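Local atomic coordinates of RagB/SusD domain protein (Flavobacterium johnsoniae, PDB entry 5J90), a protein that binds chitin as a SusD homologue, probably an outer-membrane lipoprotein that presents captured chitin chains to the uptake machinery of its polysaccharide utilization locus. Residues Val124-His128 with Leu206-Leu210; Gln154-Tyr158 with Arg498-Asp502; Trp436-Arg440 with Glu462-Arg467. All blocks are in the same frame, centred on the assembly; numbering follows the deposited sequence.

Contact 1. Residues Val124-His128 with Leu206-Leu210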
loop_
_atom_site.group_PDB
_atom_site.type_symbol
_atom_site.label_atom_id
_atom_site.label_comp_id
_atom_site.label_asym_id
_atom_site.label_seq_id
_atom_site.Cartn_x
_atom_site.Cartn_y
_atom_site.Cartn_z
ATOM N N VAL A 124 -18.418 -13.365 9.766
ATOM C CA VAL A 124 -17.746 -12.114 9.442
ATOM C C VAL A 124 -17.177 -11.475 10.719
ATOM O O VAL A 124 -16.055 -10.955 10.715
ATOM C CB VAL A 124 -18.680 -11.165 8.681
ATOM C CG1 VAL A 124 -18.007 -9.806 8.473
ATOM C CG2 VAL A 124 -19.071 -11.784 7.338
ATOM N N GLU A 125 -17.916 -11.545 11.820
ATOM C CA GLU A 125 -17.408 -11.007 13.081
ATOM C C GLU A 125 -16.094 -11.668 13.490
ATOM O O GLU A 125 -15.153 -10.989 13.902
ATOM C CB GLU A 125 -18.455 -11.149 14.192
ATOM C CG GLU A 125 -17.912 -10.939 15.608
ATOM C CD GLU A 125 -17.246 -9.582 15.852
ATOM O OE1 GLU A 125 -17.412 -8.634 15.041
ATOM O OE2 GLU A 125 -16.537 -9.476 16.884
ATOM N N GLY A 126 -16.006 -12.989 13.367
ATOM C CA GLY A 126 -14.769 -13.659 13.727
ATOM C C GLY A 126 -13.679 -13.528 12.677
ATOM O O GLY A 126 -12.499 -13.313 13.003
ATOM N N MET A 127 -14.046 -13.661 11.408
ATOM C CA MET A 127 -13.026 -13.734 10.363
ATOM C C MET A 127 -12.466 -12.392 9.879
ATOM O O MET A 127 -11.341 -12.356 9.370
ATOM C CB MET A 127 -13.485 -14.619 9.194
ATOM C CG MET A 127 -13.834 -16.061 9.622
ATOM S SD MET A 127 -12.508 -16.939 10.495
ATOM C CE MET A 127 -11.293 -17.102 9.189
ATOM N N HIS A 128 -13.202 -11.289 10.050
ATOM C CA HIS A 128 -12.593 -9.997 9.709
ATOM C C HIS A 128 -11.371 -9.744 10.593
ATOM O O HIS A 128 -10.373 -9.173 10.149
ATOM C CB HIS A 128 -13.589 -8.814 9.741
ATOM C CG HIS A 128 -13.806 -8.220 11.106
ATOM N ND1 HIS A 128 -14.688 -8.754 12.022
ATOM C CD2 HIS A 128 -13.243 -7.144 11.711
ATOM C CE1 HIS A 128 -14.667 -8.027 13.129
ATOM N NE2 HIS A 128 -13.801 -7.043 12.965
ATOM N N LEU A 206 -21.450 -3.681 11.853
ATOM C CA LEU A 206 -20.242 -4.383 11.421
ATOM C C LEU A 206 -19.884 -3.975 9.989
ATOM O O LEU A 206 -18.704 -3.738 9.691
ATOM C CB LEU A 206 -20.465 -5.893 11.532
ATOM C CG LEU A 206 -19.337 -6.849 11.160
ATOM C CD1 LEU A 206 -18.040 -6.477 11.850
ATOM C CD2 LEU A 206 -19.754 -8.287 11.493
ATOM N N ARG A 207 -20.885 -3.865 9.109
ATOM C CA ARG A 207 -20.633 -3.348 7.765
ATOM C C ARG A 207 -19.995 -1.955 7.821
ATOM O O ARG A 207 -19.056 -1.668 7.087
ATOM C CB ARG A 207 -21.921 -3.275 6.935
ATOM C CG ARG A 207 -21.653 -2.788 5.505
ATOM C CD ARG A 207 -22.927 -2.460 4.704
ATOM N NE ARG A 207 -23.908 -3.536 4.759
ATOM C CZ ARG A 207 -23.821 -4.690 4.103
ATOM N NH1 ARG A 207 -22.785 -4.952 3.309
ATOM N NH2 ARG A 207 -24.781 -5.601 4.263
ATOM N N LEU A 208 -20.515 -1.089 8.686
ATOM C CA LEU A 208 -19.965 0.252 8.820
ATOM C C LEU A 208 -18.509 0.235 9.286
ATOM O O LEU A 208 -17.675 0.990 8.762
ATOM C CB LEU A 208 -20.848 1.099 9.754
ATOM C CG LEU A 208 -20.432 2.556 9.989
ATOM C CD1 LEU A 208 -20.395 3.347 8.675
ATOM C CD2 LEU A 208 -21.378 3.217 10.988
ATOM N N ARG A 209 -18.189 -0.632 10.247
ATOM C CA ARG A 209 -16.805 -0.809 10.673
ATOM C C ARG A 209 -15.910 -1.220 9.500
ATOM O O ARG A 209 -14.839 -0.642 9.294
ATOM C CB ARG A 209 -16.723 -1.859 11.791
ATOM C CG ARG A 209 -15.285 -2.243 12.133
ATOM C CD ARG A 209 -15.203 -3.458 13.052
ATOM N NE ARG A 209 -15.523 -3.116 14.441
ATOM C CZ ARG A 209 -15.499 -3.997 15.432
ATOM N NH1 ARG A 209 -15.185 -5.262 15.182
ATOM N NH2 ARG A 209 -15.796 -3.616 16.670
ATOM N N LEU A 210 -16.345 -2.222 8.748
ATOM C CA LEU A 210 -15.534 -2.730 7.636
ATOM C C LEU A 210 -15.400 -1.690 6.521
ATOM O O LEU A 210 -14.345 -1.577 5.876
ATOM C CB LEU A 210 -16.104 -4.045 7.096
ATOM C CG LEU A 210 -16.122 -5.201 8.094
ATOM C CD1 LEU A 210 -16.748 -6.437 7.458
ATOM C CD2 LEU A 210 -14.740 -5.503 8.646
HETATM O O HOH W 1 -15.177 -7.232 17.389
#

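Contact 2. Residues Gln154-Tyr158 with Arg498-Asp502. With EDO (1,2-ethanediol), chain E.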
loop_
_atom_site.group_PDB
_atom_site.type_symbol
_atom_site.label_atom_id
_atom_site.label_comp_id
_atom_site.label_asym_id
_atom_site.label_seq_id
_atom_site.Cartn_x
_atom_site.Cartn_y
_atom_site.Cartn_z
ATOM N N GLN A 154 -6.690 -10.075 0.578
ATOM C CA GLN A 154 -7.535 -9.335 1.504
ATOM C C GLN A 154 -8.633 -8.545 0.788
ATOM O O GLN A 154 -9.756 -8.451 1.284
ATOM C CB GLN A 154 -6.708 -8.422 2.390
ATOM C CG GLN A 154 -7.556 -7.709 3.442
ATOM C CD GLN A 154 -6.708 -6.862 4.358
ATOM O OE1 GLN A 154 -6.182 -5.829 3.942
ATOM N NE2 GLN A 154 -6.543 -7.302 5.610
ATOM N N GLU A 155 -8.306 -7.984 -0.374
ATOM C CA GLU A 155 -9.299 -7.277 -1.179
ATOM C C GLU A 155 -10.500 -8.170 -1.502
ATOM O O GLU A 155 -11.655 -7.749 -1.398
ATOM C CB GLU A 155 -8.636 -6.750 -2.454
ATOM C CG GLU A 155 -9.534 -5.854 -3.332
ATOM C CD GLU A 155 -10.233 -6.589 -4.468
ATOM O OE1 GLU A 155 -9.833 -7.724 -4.813
ATOM O OE2 GLU A 155 -11.198 -6.018 -5.031
ATOM N N GLU A 156 -10.218 -9.404 -1.906
ATOM C CA GLU A 156 -11.256 -10.393 -2.186
ATOM C C GLU A 156 -12.052 -10.760 -0.939
ATOM O O GLU A 156 -13.281 -10.900 -1.002
ATOM C CB GLU A 156 -10.632 -11.665 -2.777
ATOM C CG GLU A 156 -10.162 -11.492 -4.216
ATOM C CD GLU A 156 -9.154 -12.553 -4.648
ATOM O OE1 GLU A 156 -8.728 -13.418 -3.838
ATOM O OE2 GLU A 156 -8.770 -12.517 -5.838
ATOM N N VAL A 157 -11.361 -10.929 0.186
ATOM C CA VAL A 157 -12.053 -11.283 1.428
ATOM C C VAL A 157 -13.045 -10.192 1.832
ATOM O O VAL A 157 -14.192 -10.483 2.185
ATOM C CB VAL A 157 -11.071 -11.601 2.575
ATOM C CG1 VAL A 157 -11.838 -11.886 3.864
ATOM C CG2 VAL A 157 -10.191 -12.799 2.203
ATOM N N TYR A 158 -12.618 -8.936 1.765
ATOM C CA TYR A 158 -13.513 -7.829 2.110
ATOM C C TYR A 158 -14.757 -7.797 1.214
ATOM O O TYR A 158 -15.876 -7.640 1.708
ATOM C CB TYR A 158 -12.764 -6.481 2.131
ATOM C CG TYR A 158 -12.317 -6.117 3.536
ATOM C CD1 TYR A 158 -11.245 -6.771 4.138
ATOM C CD2 TYR A 158 -13.008 -5.166 4.290
ATOM C CE1 TYR A 158 -10.857 -6.470 5.437
ATOM C CE2 TYR A 158 -12.629 -4.856 5.588
ATOM C CZ TYR A 158 -11.564 -5.518 6.164
ATOM O OH TYR A 158 -11.218 -5.197 7.463
ATOM N N ARG A 498 2.652 -4.029 4.904
ATOM C CA ARG A 498 1.281 -3.540 5.082
ATOM C C ARG A 498 0.248 -4.388 4.359
ATOM O O ARG A 498 0.419 -4.728 3.179
ATOM C CB ARG A 498 1.180 -2.088 4.604
ATOM C CG ARG A 498 1.832 -1.114 5.557
ATOM C CD ARG A 498 2.095 0.249 4.905
ATOM N NE ARG A 498 2.645 1.156 5.907
ATOM C CZ ARG A 498 1.919 1.965 6.671
ATOM N NH1 ARG A 498 0.603 2.021 6.517
ATOM N NH2 ARG A 498 2.523 2.728 7.583
ATOM N N VAL A 499 -0.819 -4.745 5.068
ATOM C CA VAL A 499 -1.960 -5.408 4.434
ATOM C C VAL A 499 -2.667 -4.425 3.497
ATOM O O VAL A 499 -2.451 -3.205 3.573
ATOM C CB VAL A 499 -2.967 -6.012 5.453
ATOM C CG1 VAL A 499 -2.251 -6.966 6.404
ATOM C CG2 VAL A 499 -3.709 -4.922 6.236
ATOM N N TRP A 500 -3.503 -4.957 2.611
ATOM C CA TRP A 500 -4.176 -4.167 1.578
ATOM C C TRP A 500 -4.860 -2.885 2.069
ATOM O O TRP A 500 -4.663 -1.821 1.465
ATOM C CB TRP A 500 -5.132 -5.090 0.815
ATOM C CG TRP A 500 -6.176 -4.453 -0.051
ATOM C CD1 TRP A 500 -6.024 -3.968 -1.321
ATOM C CD2 TRP A 500 -7.560 -4.280 0.281
ATOM N NE1 TRP A 500 -7.233 -3.492 -1.792
ATOM C CE2 TRP A 500 -8.189 -3.671 -0.826
ATOM C CE3 TRP A 500 -8.328 -4.579 1.412
ATOM C CZ2 TRP A 500 -9.551 -3.351 -0.830
ATOM C CZ3 TRP A 500 -9.673 -4.259 1.409
ATOM C CH2 TRP A 500 -10.274 -3.653 0.294
ATOM N N TRP A 501 -5.647 -2.939 3.146
ATOM C CA TRP A 501 -6.324 -1.705 3.576
ATOM C C TRP A 501 -5.387 -0.715 4.268
ATOM O O TRP A 501 -5.713 0.466 4.381
ATOM C CB TRP A 501 -7.587 -1.959 4.431
ATOM C CG TRP A 501 -7.393 -2.793 5.684
ATOM C CD1 TRP A 501 -7.844 -4.072 5.866
ATOM C CD2 TRP A 501 -6.758 -2.410 6.920
ATOM N NE1 TRP A 501 -7.514 -4.521 7.127
ATOM C CE2 TRP A 501 -6.852 -3.523 7.799
ATOM C CE3 TRP A 501 -6.137 -1.243 7.382
ATOM C CZ2 TRP A 501 -6.324 -3.508 9.098
ATOM C CZ3 TRP A 501 -5.614 -1.229 8.676
ATOM C CH2 TRP A 501 -5.707 -2.360 9.517
ATOM N N ASP A 502 -4.225 -1.187 4.715
ATOM C CA ASP A 502 -3.284 -0.375 5.491
ATOM C C ASP A 502 -2.309 0.354 4.576
ATOM O O ASP A 502 -1.099 0.344 4.788
ATOM C CB ASP A 502 -2.536 -1.288 6.483
ATOM C CG ASP A 502 -1.740 -0.528 7.527
ATOM O OD1 ASP A 502 -2.062 0.656 7.775
ATOM O OD2 ASP A 502 -0.807 -1.142 8.106
HETATM C C1 EDO E . 0.318 6.946 7.074
HETATM O O1 EDO E . 1.387 7.502 7.865
HETATM C C2 EDO E . 0.481 5.438 6.945
HETATM O O2 EDO E . 0.611 4.791 8.221
#

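Contact 3. Residues Trp436-Arg440 with Glu462-Arg467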
loop_
_atom_site.group_PDB
_atom_site.type_symbol
_atom_site.label_atom_id
_atom_site.label_comp_id
_atom_site.label_asym_id
_atom_site.label_seq_id
_atom_site.Cartn_x
_atom_site.Cartn_y
_atom_site.Cartn_z
ATOM N N TRP A 436 -6.183 -1.737 17.606
ATOM C CA TRP A 436 -4.964 -1.921 16.800
ATOM C C TRP A 436 -5.242 -1.672 15.315
ATOM O O TRP A 436 -4.453 -1.012 14.627
ATOM C CB TRP A 436 -4.382 -3.329 17.026
ATOM C CG TRP A 436 -3.173 -3.689 16.196
ATOM C CD1 TRP A 436 -2.042 -2.939 16.006
ATOM C CD2 TRP A 436 -2.971 -4.909 15.478
ATOM N NE1 TRP A 436 -1.155 -3.618 15.193
ATOM C CE2 TRP A 436 -1.702 -4.832 14.863
ATOM C CE3 TRP A 436 -3.743 -6.067 15.298
ATOM C CZ2 TRP A 436 -1.197 -5.864 14.064
ATOM C CZ3 TRP A 436 -3.238 -7.095 14.514
ATOM C CH2 TRP A 436 -1.975 -6.985 13.909
ATOM N N SER A 437 -6.360 -2.183 14.814
ATOM C CA SER A 437 -6.716 -1.923 13.418
ATOM C C SER A 437 -6.963 -0.433 13.154
ATOM O O SER A 437 -6.468 0.121 12.172
ATOM C CB SER A 437 -7.916 -2.775 13.012
ATOM O OG SER A 437 -7.552 -4.143 13.065
ATOM N N ASP A 438 -7.713 0.225 14.037
ATOM C CA ASP A 438 -7.966 1.658 13.891
ATOM C C ASP A 438 -6.679 2.476 13.999
ATOM O O ASP A 438 -6.513 3.480 13.290
ATOM C CB ASP A 438 -8.965 2.104 14.959
ATOM C CG ASP A 438 -10.173 2.825 14.395
ATOM O OD1 ASP A 438 -10.438 2.801 13.171
ATOM O OD2 ASP A 438 -10.877 3.435 15.222
ATOM N N TYR A 439 -5.754 2.058 14.864
ATOM C CA TYR A 439 -4.484 2.753 15.014
ATOM C C TYR A 439 -3.654 2.609 13.744
ATOM O O TYR A 439 -3.029 3.564 13.278
ATOM C CB TYR A 439 -3.682 2.230 16.215
ATOM C CG TYR A 439 -2.300 2.836 16.258
ATOM C CD1 TYR A 439 -2.085 4.096 16.801
ATOM C CD2 TYR A 439 -1.208 2.162 15.710
ATOM C CE1 TYR A 439 -0.820 4.663 16.818
ATOM C CE2 TYR A 439 0.057 2.720 15.722
ATOM C CZ TYR A 439 0.245 3.970 16.278
ATOM O OH TYR A 439 1.511 4.524 16.299
ATOM N N ARG A 440 -3.622 1.405 13.187
ATOM C CA ARG A 440 -2.893 1.223 11.935
ATOM C C ARG A 440 -3.468 2.125 10.840
ATOM O O ARG A 440 -2.723 2.804 10.123
ATOM C CB ARG A 440 -2.897 -0.255 11.518
ATOM C CG ARG A 440 -1.948 -1.125 12.348
ATOM C CD ARG A 440 -2.020 -2.600 11.952
ATOM N NE ARG A 440 -3.276 -3.219 12.386
ATOM C CZ ARG A 440 -3.748 -4.355 11.881
ATOM N NH1 ARG A 440 -3.087 -4.979 10.912
ATOM N NH2 ARG A 440 -4.895 -4.855 12.322
ATOM N N GLU A 462 8.724 3.447 14.486
ATOM C CA GLU A 462 7.771 4.504 14.230
ATOM C C GLU A 462 6.350 3.988 13.948
ATOM O O GLU A 462 5.380 4.482 14.505
ATOM C CB GLU A 462 8.288 5.321 13.046
ATOM C CG GLU A 462 7.582 6.603 12.810
ATOM C CD GLU A 462 8.315 7.475 11.799
ATOM O OE1 GLU A 462 9.394 7.070 11.295
ATOM O OE2 GLU A 462 7.820 8.570 11.540
ATOM N N PHE A 463 6.243 2.984 13.078
ATOM C CA PHE A 463 4.933 2.481 12.672
ATOM C C PHE A 463 4.512 1.190 13.351
ATOM O O PHE A 463 3.341 0.820 13.311
ATOM C CB PHE A 463 4.852 2.392 11.147
ATOM C CG PHE A 463 5.005 3.727 10.496
ATOM C CD1 PHE A 463 3.929 4.594 10.431
ATOM C CD2 PHE A 463 6.233 4.140 10.023
ATOM C CE1 PHE A 463 4.069 5.853 9.865
ATOM C CE2 PHE A 463 6.370 5.402 9.459
ATOM C CZ PHE A 463 5.288 6.245 9.391
ATOM N N GLY A 464 5.463 0.520 13.987
ATOM C CA GLY A 464 5.138 -0.671 14.748
ATOM C C GLY A 464 4.660 -1.837 13.905
ATOM O O GLY A 464 4.887 -1.902 12.689
ATOM N N VAL A 465 3.995 -2.777 14.564
ATOM C CA VAL A 465 3.586 -4.012 13.908
ATOM C C VAL A 465 2.392 -3.756 13.001
ATOM O O VAL A 465 1.342 -3.272 13.451
ATOM C CB VAL A 465 3.231 -5.102 14.942
ATOM C CG1 VAL A 465 2.886 -6.393 14.225
ATOM C CG2 VAL A 465 4.381 -5.306 15.937
ATOM N N ARG A 466 2.555 -4.062 11.718
ATOM C CA ARG A 466 1.483 -3.831 10.745
ATOM C C ARG A 466 0.669 -5.100 10.482
ATOM O O ARG A 466 -0.470 -5.027 10.025
ATOM C CB ARG A 466 2.020 -3.241 9.432
ATOM C CG ARG A 466 2.932 -2.029 9.615
ATOM C CD ARG A 466 2.369 -0.930 10.513
ATOM N NE ARG A 466 1.252 -0.208 9.899
ATOM C CZ ARG A 466 0.774 0.953 10.344
ATOM N NH1 ARG A 466 1.315 1.560 11.395
ATOM N NH2 ARG A 466 -0.240 1.534 9.724
ATOM N N ARG A 467 1.258 -6.267 10.754
ATOM C CA ARG A 467 0.568 -7.544 10.563
ATOM C C ARG A 467 1.346 -8.632 11.271
ATOM O O ARG A 467 2.465 -8.400 11.730
ATOM C CB ARG A 467 0.454 -7.904 9.071
ATOM C CG ARG A 467 1.811 -8.209 8.426
ATOM C CD ARG A 467 1.670 -8.582 6.960
ATOM N NE ARG A 467 1.116 -9.925 6.747
ATOM C CZ ARG A 467 1.847 -11.033 6.656
ATOM N NH1 ARG A 467 3.169 -10.997 6.820
ATOM N NH2 ARG A 467 1.247 -12.185 6.392
HETATM O O HOH W 2 -0.434 3.906 12.119
HETATM O O HOH W 3 3.531 2.941 16.094
#

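Contact 1. Residues Val124-His128 with Leu206-Leu210
H128 of helix 113-134 touches three residues of helix 196-213, and each part of its side chain has its own partner. CB rests on a methyl of L210, 3.7 Å from L210 CD2, which also lies near CG and CD2 of the ring. The first torsion (chi1 84°) sets CG between the backbone N and the carbonyl carbon, and the ring's turn about CB-CG points ND1 at V124 O, to which it donates at 2.9 Å in the ring plane. V124 O also accepts from H128 N, the two donors arriving from opposite faces of its carbonyl. With ND1 committed as donor, NE2 at the far edge accepts from R209 NH1, 3.2 Å away with an N-H...N angle of 145°. Over one face, L206 CD1 makes a CH-pi contact 4.2 Å from the ring centroid. Histidine suits the place because one flat ring supplies donor, acceptor and face.

R209 is pinned further by a salt bridge from NH2 to E334, and a water joins its NH1 to E125 OE2. V124 CG1 touches a methyl of each leucine, 3.8 Å from L206 CD2 and 3.7 Å from L210 CD1. The segment axes, 11.5 Å apart and inclined by 21°, make this near-parallel helix packing in which an apolar V124-leucine patch lies beside a buried polar group, within the largely helical fold of the SusD-like family (TPR clan).

Contact 2. Residues Gln154-Tyr158 with Arg498-Asp502
Q154 OE1 accepts from W501 N at 3.0 Å, the donor nearly in line with the side-chain C=O. The extended chain, CG anti to the backbone N (chi1 -176°), carries the amide to the type I turn V499-D502, almost parallel to the W501 indole, Q154 CD being 3.4 Å from W501 CD1. Glutamine suits this spot: NE2 donates to T131 OG1 while OE1 holds the turn. Packing is also close round W500: E155 CB sits over the five-membered ring, 3.6 Å from its centroid, and Y158 CG lies 3.9 Å from W500 CZ3. With W500 cut back to an alanine, E155 CB would probably lose its ring and Y158 one of two tryptophan neighbours.

The outer side is looser: E155 is partly exposed, its carboxylate turned to K218, although P506 and N504 of the second subunit lie against E155 and W500. Away from the helix, R498 NH1 holds D502 O, and NH2 bonds G490 of the second subunit and an ethanediol, probably from the crystallisation liquor.

Y158 OH and W501 NE1 hydrogen-bond to D132 OD1 of helix 113-134. Helix 154-177 meets the C-terminal loop beside helices 113-134 and 196-213, with R440 of helix 432-442 against W501.

Contact 3. Residues Trp436-Arg440 with Glu462-Arg467
R440 NH1 donates to R466 O at 2.8 Å, approaching from above the carbonyl plane, and bonds D132 O as well. A bend at chi3 (-72°) brings the guanidinium down on the W436 indole, where NE lies 3.3 Å above the ring plane, over its centre. This indole in turn uses its edge: W436 NE1 donates to V465 O at 3.1 Å, the oxygen close to the ring plane. Two successive carbonyls of the loop are therefore held by helix side chains, and tryptophan fits because it offers both a flat bed for the arginine and an N-H at its rim.

R466 bonds in the reverse direction, to the helix. Its chain, folded at chi2 and chi3, slides past R440 in the opposite direction and sets one guanidinium face over R440 CG, which lies 3.9 Å above the guanidinium plane. R466 NH1 donates to F463 O at 2.9 Å, bracing the loop from within, and a water links the same nitrogen to Y439 O; NH2 makes a weak bond to R440 O and a salt bridge to D502. That aspartate is likely to offset the charge of R466. A second water connects Y439 OH with E462 O.

The loop passes across helix 432-442, touching it at W436, Y439 and R440, with W60 of helix 57-60 meeting W436 and V465, helix 113-134 flanking W436 and S437, and E462 reaching S487 of the second subunit.

Contacts 1 and 2, with centres 13 Å apart, meet through helix 154-177: Y158 CE2 lies 3.7 Å from L210 O, and the helix also packs on V124 and H128. Contacts 2 and 3, 14 Å between centres, are joined by charge, D502 OD1 meeting R466 NH2 at 2.8 Å, and by the W501 indole, whose CH2 is 3.7 Å from R440 CZ. D132 serves both, through its side chain in one and its carbonyl in the other. Contacts 1 and 3 do not touch; their nearest atoms are about 6 Å apart. Contacts 2 and 3 both reach the second subunit, and ethanediol, probably from the crystallisation liquor, lies near E155, R498 and R466.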